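Local coordinates for protein CELL division inhibitor (Pyrococcus furiosus, PDB 1G3Q) that binds ADP with magnesium and, as a MinD-type cell division inhibitor, probably hydrolyses ATP, at residues 2-16 / 109-122. Numbering follows the deposited sequence.
With ADP (adenosine-5'-diphosphate), chain C.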
# COMPACT_ATOMS: atom_id res chain seq x y z
N GLY A 2 -2.50 9.12 13.34
CA GLY A 2 -1.10 8.91 13.05
C GLY A 2 -0.67 7.46 12.93
O GLY A 2 0.41 7.10 13.40
N ARG A 3 -1.49 6.62 12.31
CA ARG A 3 -1.15 5.21 12.14
C ARG A 3 -0.39 5.02 10.83
O ARG A 3 -0.92 5.28 9.74
CB ARG A 3 -2.41 4.34 12.12
CG ARG A 3 -3.12 4.25 13.46
CD ARG A 3 -4.41 3.45 13.34
NE ARG A 3 -4.18 2.05 12.97
CZ ARG A 3 -5.15 1.20 12.65
NH1 ARG A 3 -6.41 1.60 12.65
NH2 ARG A 3 -4.86 -0.05 12.32
N ILE A 4 0.85 4.55 10.93
CA ILE A 4 1.67 4.32 9.74
C ILE A 4 1.64 2.83 9.41
O ILE A 4 2.19 2.00 10.14
CB ILE A 4 3.11 4.80 9.97
CG1 ILE A 4 3.09 6.24 10.49
CG2 ILE A 4 3.90 4.75 8.65
CD1 ILE A 4 4.47 6.86 10.68
N ILE A 5 1.00 2.51 8.29
CA ILE A 5 0.85 1.13 7.87
C ILE A 5 1.59 0.80 6.57
O ILE A 5 1.36 1.42 5.53
CB ILE A 5 -0.64 0.79 7.66
CG1 ILE A 5 -1.44 1.18 8.91
CG2 ILE A 5 -0.80 -0.68 7.34
CD1 ILE A 5 -2.94 0.97 8.77
N SER A 6 2.48 -0.19 6.64
CA SER A 6 3.22 -0.62 5.46
C SER A 6 2.43 -1.68 4.71
O SER A 6 2.00 -2.68 5.30
CB SER A 6 4.59 -1.18 5.87
OG SER A 6 5.38 -0.20 6.51
N ILE A 7 2.21 -1.46 3.42
CA ILE A 7 1.48 -2.39 2.57
C ILE A 7 2.58 -3.22 1.92
O ILE A 7 3.31 -2.72 1.06
CB ILE A 7 0.67 -1.65 1.48
CG1 ILE A 7 -0.17 -0.54 2.13
CG2 ILE A 7 -0.22 -2.62 0.73
CD1 ILE A 7 -1.12 -1.04 3.22
N VAL A 8 2.70 -4.48 2.33
CA VAL A 8 3.79 -5.32 1.85
C VAL A 8 3.42 -6.65 1.21
O VAL A 8 2.26 -7.07 1.22
CB VAL A 8 4.74 -5.63 3.02
CG1 VAL A 8 5.10 -4.34 3.75
CG2 VAL A 8 4.07 -6.61 4.00
N SER A 9 4.43 -7.32 0.66
CA SER A 9 4.25 -8.61 0.02
C SER A 9 5.57 -9.33 -0.20
O SER A 9 6.64 -8.72 -0.18
CB SER A 9 3.54 -8.45 -1.32
OG SER A 9 3.30 -9.72 -1.91
N GLY A 10 5.48 -10.64 -0.42
CA GLY A 10 6.67 -11.43 -0.68
C GLY A 10 7.01 -11.36 -2.15
O GLY A 10 8.16 -11.58 -2.54
N LYS A 11 6.02 -11.05 -2.97
CA LYS A 11 6.22 -10.95 -4.41
C LYS A 11 5.58 -9.70 -4.99
O LYS A 11 4.67 -9.12 -4.39
CB LYS A 11 5.64 -12.18 -5.12
CG LYS A 11 6.29 -13.50 -4.76
CD LYS A 11 5.68 -14.63 -5.58
CE LYS A 11 6.37 -15.95 -5.32
NZ LYS A 11 5.75 -17.04 -6.13
N GLY A 12 6.05 -9.29 -6.16
CA GLY A 12 5.49 -8.12 -6.81
C GLY A 12 4.30 -8.54 -7.65
O GLY A 12 4.13 -9.73 -7.93
N GLY A 13 3.48 -7.58 -8.05
CA GLY A 13 2.32 -7.87 -8.86
C GLY A 13 1.19 -8.51 -8.07
O GLY A 13 0.22 -9.01 -8.65
N THR A 14 1.30 -8.48 -6.74
CA THR A 14 0.29 -9.08 -5.88
C THR A 14 -0.87 -8.13 -5.56
O THR A 14 -1.95 -8.57 -5.17
CB THR A 14 0.92 -9.56 -4.55
OG1 THR A 14 1.72 -8.51 -3.99
CG2 THR A 14 1.80 -10.78 -4.80
N GLY A 15 -0.64 -6.83 -5.72
CA GLY A 15 -1.69 -5.86 -5.47
C GLY A 15 -1.38 -4.76 -4.47
O GLY A 15 -2.29 -4.05 -4.03
N LYS A 16 -0.11 -4.60 -4.11
CA LYS A 16 0.26 -3.58 -3.13
C LYS A 16 -0.20 -2.17 -3.49
O LYS A 16 -0.80 -1.47 -2.67
CB LYS A 16 1.78 -3.60 -2.91
CG LYS A 16 2.27 -4.86 -2.22
CD LYS A 16 3.79 -4.90 -2.05
CE LYS A 16 4.50 -5.23 -3.36
NZ LYS A 16 4.41 -4.14 -4.37
N LYS A 109 3.89 11.74 10.77
CA LYS A 109 2.95 11.04 11.64
C LYS A 109 1.85 11.89 12.27
O LYS A 109 0.70 11.46 12.35
CB LYS A 109 3.71 10.31 12.74
CG LYS A 109 2.84 9.45 13.64
CD LYS A 109 3.66 8.75 14.71
CE LYS A 109 2.78 7.84 15.56
NZ LYS A 109 3.56 7.16 16.63
N ASP A 110 2.21 13.09 12.72
CA ASP A 110 1.25 13.98 13.38
C ASP A 110 0.28 14.73 12.48
O ASP A 110 -0.63 15.40 12.98
CB ASP A 110 2.01 14.99 14.23
CG ASP A 110 3.01 15.80 13.43
OD1 ASP A 110 3.99 15.20 12.91
OD2 ASP A 110 2.83 17.03 13.31
N LYS A 111 0.44 14.63 11.17
CA LYS A 111 -0.44 15.35 10.25
C LYS A 111 -1.51 14.51 9.56
O LYS A 111 -2.32 15.03 8.80
CB LYS A 111 0.40 16.06 9.18
CG LYS A 111 1.37 17.08 9.75
CD LYS A 111 2.09 17.84 8.65
CE LYS A 111 3.00 18.92 9.24
NZ LYS A 111 3.65 19.74 8.18
N PHE A 112 -1.53 13.20 9.83
CA PHE A 112 -2.50 12.31 9.19
C PHE A 112 -3.03 11.25 10.14
O PHE A 112 -2.38 10.91 11.13
CB PHE A 112 -1.85 11.61 7.99
CG PHE A 112 -1.38 12.55 6.92
CD1 PHE A 112 -2.26 13.01 5.94
CD2 PHE A 112 -0.07 13.02 6.93
CE1 PHE A 112 -1.84 13.92 4.98
CE2 PHE A 112 0.36 13.94 5.97
CZ PHE A 112 -0.53 14.39 4.99
N ASP A 113 -4.22 10.74 9.84
CA ASP A 113 -4.83 9.68 10.64
C ASP A 113 -4.23 8.36 10.18
O ASP A 113 -4.01 7.44 10.98
CB ASP A 113 -6.34 9.65 10.43
CG ASP A 113 -7.03 10.86 11.00
OD1 ASP A 113 -6.65 11.27 12.12
OD2 ASP A 113 -7.95 11.40 10.35
N PHE A 114 -3.96 8.27 8.88
CA PHE A 114 -3.38 7.08 8.28
C PHE A 114 -2.33 7.45 7.24
O PHE A 114 -2.53 8.36 6.44
CB PHE A 114 -4.45 6.25 7.58
CG PHE A 114 -5.35 5.49 8.51
CD1 PHE A 114 -4.96 4.24 9.00
CD2 PHE A 114 -6.58 6.01 8.89
CE1 PHE A 114 -5.79 3.52 9.86
CE2 PHE A 114 -7.41 5.30 9.76
CZ PHE A 114 -7.02 4.06 10.24
N ILE A 115 -1.20 6.76 7.29
CA ILE A 115 -0.15 6.96 6.30
C ILE A 115 0.05 5.56 5.76
O ILE A 115 0.52 4.67 6.46
CB ILE A 115 1.16 7.49 6.92
CG1 ILE A 115 0.93 8.88 7.52
CG2 ILE A 115 2.26 7.55 5.86
CD1 ILE A 115 2.17 9.54 8.10
N LEU A 116 -0.36 5.34 4.51
CA LEU A 116 -0.24 4.02 3.92
C LEU A 116 0.95 4.00 2.96
O LEU A 116 0.97 4.75 1.99
CB LEU A 116 -1.54 3.67 3.19
CG LEU A 116 -2.81 3.88 4.02
CD1 LEU A 116 -4.04 3.48 3.21
CD2 LEU A 116 -2.74 3.05 5.31
N ILE A 117 1.93 3.15 3.26
CA ILE A 117 3.13 3.07 2.44
C ILE A 117 3.10 1.93 1.44
O ILE A 117 3.10 0.75 1.81
CB ILE A 117 4.40 2.90 3.31
CG1 ILE A 117 4.40 3.90 4.46
CG2 ILE A 117 5.64 3.09 2.44
CD1 ILE A 117 5.43 3.58 5.55
N ASP A 118 3.08 2.28 0.16
CA ASP A 118 3.09 1.30 -0.93
C ASP A 118 4.55 0.87 -1.01
O ASP A 118 5.42 1.65 -1.39
CB ASP A 118 2.66 1.98 -2.23
CG ASP A 118 2.53 1.00 -3.39
OD1 ASP A 118 2.76 -0.21 -3.19
OD2 ASP A 118 2.21 1.47 -4.50
N CYS A 119 4.83 -0.38 -0.65
CA CYS A 119 6.20 -0.87 -0.66
C CYS A 119 6.56 -1.81 -1.80
O CYS A 119 5.70 -2.48 -2.36
CB CYS A 119 6.51 -1.63 0.64
SG CYS A 119 6.22 -0.72 2.17
N PRO A 120 7.84 -1.82 -2.19
CA PRO A 120 8.21 -2.73 -3.27
C PRO A 120 8.24 -4.08 -2.54
O PRO A 120 8.33 -4.11 -1.31
CB PRO A 120 9.61 -2.25 -3.66
CG PRO A 120 10.14 -1.67 -2.39
CD PRO A 120 8.95 -0.94 -1.82
N ALA A 121 8.14 -5.18 -3.27
CA ALA A 121 8.14 -6.49 -2.63
C ALA A 121 9.55 -6.96 -2.30
O ALA A 121 10.54 -6.40 -2.77
CB ALA A 121 7.45 -7.50 -3.53
N GLY A 122 9.64 -8.00 -1.47
CA GLY A 122 10.93 -8.56 -1.14
C GLY A 122 11.59 -8.11 0.15
O GLY A 122 10.98 -7.49 1.01
PB ADP C . 1.95 -4.56 -7.13
O1B ADP C . 3.10 -4.79 -7.97
O2B ADP C . 1.90 -5.57 -6.06
O3B ADP C . 1.80 -3.05 -6.47
PA ADP C . -0.43 -3.84 -8.48
O1A ADP C . 0.02 -2.83 -9.38
O2A ADP C . -1.18 -3.32 -7.37
O3A ADP C . 0.67 -4.75 -7.98
O5' ADP C . -1.33 -4.74 -9.28
C5' ADP C . -0.90 -5.45 -10.50
C4' ADP C . -1.95 -5.42 -11.56
O4' ADP C . -3.05 -6.32 -11.24
C3' ADP C . -2.61 -4.09 -11.76
O3' ADP C . -2.71 -3.79 -13.15
C2' ADP C . -3.98 -4.19 -11.17
O2' ADP C . -4.99 -3.41 -11.80
C1' ADP C . -4.32 -5.62 -11.24
N9 ADP C . -5.03 -6.13 -10.03
C8 ADP C . -4.71 -6.14 -8.67
N7 ADP C . -5.59 -6.69 -7.88
C5 ADP C . -6.58 -7.09 -8.75
C6 ADP C . -7.83 -7.75 -8.54
N6 ADP C . -8.20 -8.09 -7.31
N1 ADP C . -8.62 -8.02 -9.66
C2 ADP C . -8.21 -7.66 -10.91
N3 ADP C . -7.05 -7.02 -11.20
C4 ADP C . -6.27 -6.76 -10.07
O HOH W 1 6.76 -5.47 0.53
O HOH W 2 6.93 -4.75 -6.30
O HOH W 3 4.18 -1.47 -4.88
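The P-loop and the strand that corresponds to Walker B in this family meet where strand 3-8 runs parallel to its neighbour 114-118. The backbone pairing alternates: Ile5 N donates a hydrogen bond to Ile115 O (2.9 Å), Ile117 N donates one to Ile5 O (2.9 Å), and the series reaches Cys119 N on Ile7 O. Side chains of Ile4, Ile115 and Ile117 share one face of the sheet, with Ile4 CG2 lying 3.6 Å from Ile117 CD1. On the other face Ile5 CB packs against Leu116 CD2, and Leu116 also touches helix 16-29. At the start of the strands, on that same face, the Arg3 guanidinium passes the edge of the Phe114 ring, NH1 3.4 Å from CE1, the two planes 53° apart; Glu136 forms a salt bridge with this arginine. Beyond the strands, Lys16 folds back through bends at chi3 (-76°) and chi4 (70°), which carry NZ to Cys119 O at 2.9 Å, in the carbonyl plane. NZ also bonds weakly to ADP O2B. Thr17, a magnesium ligand, holds Asp118 OD2. Gly13 N donates to ADP O1B (2.8 Å), and the Gly15 and Lys16 amides converge on O2B. Strand, phosphate-binding loop and a neighbouring strand ending in aspartate are the hallmark of P-loop NTPases.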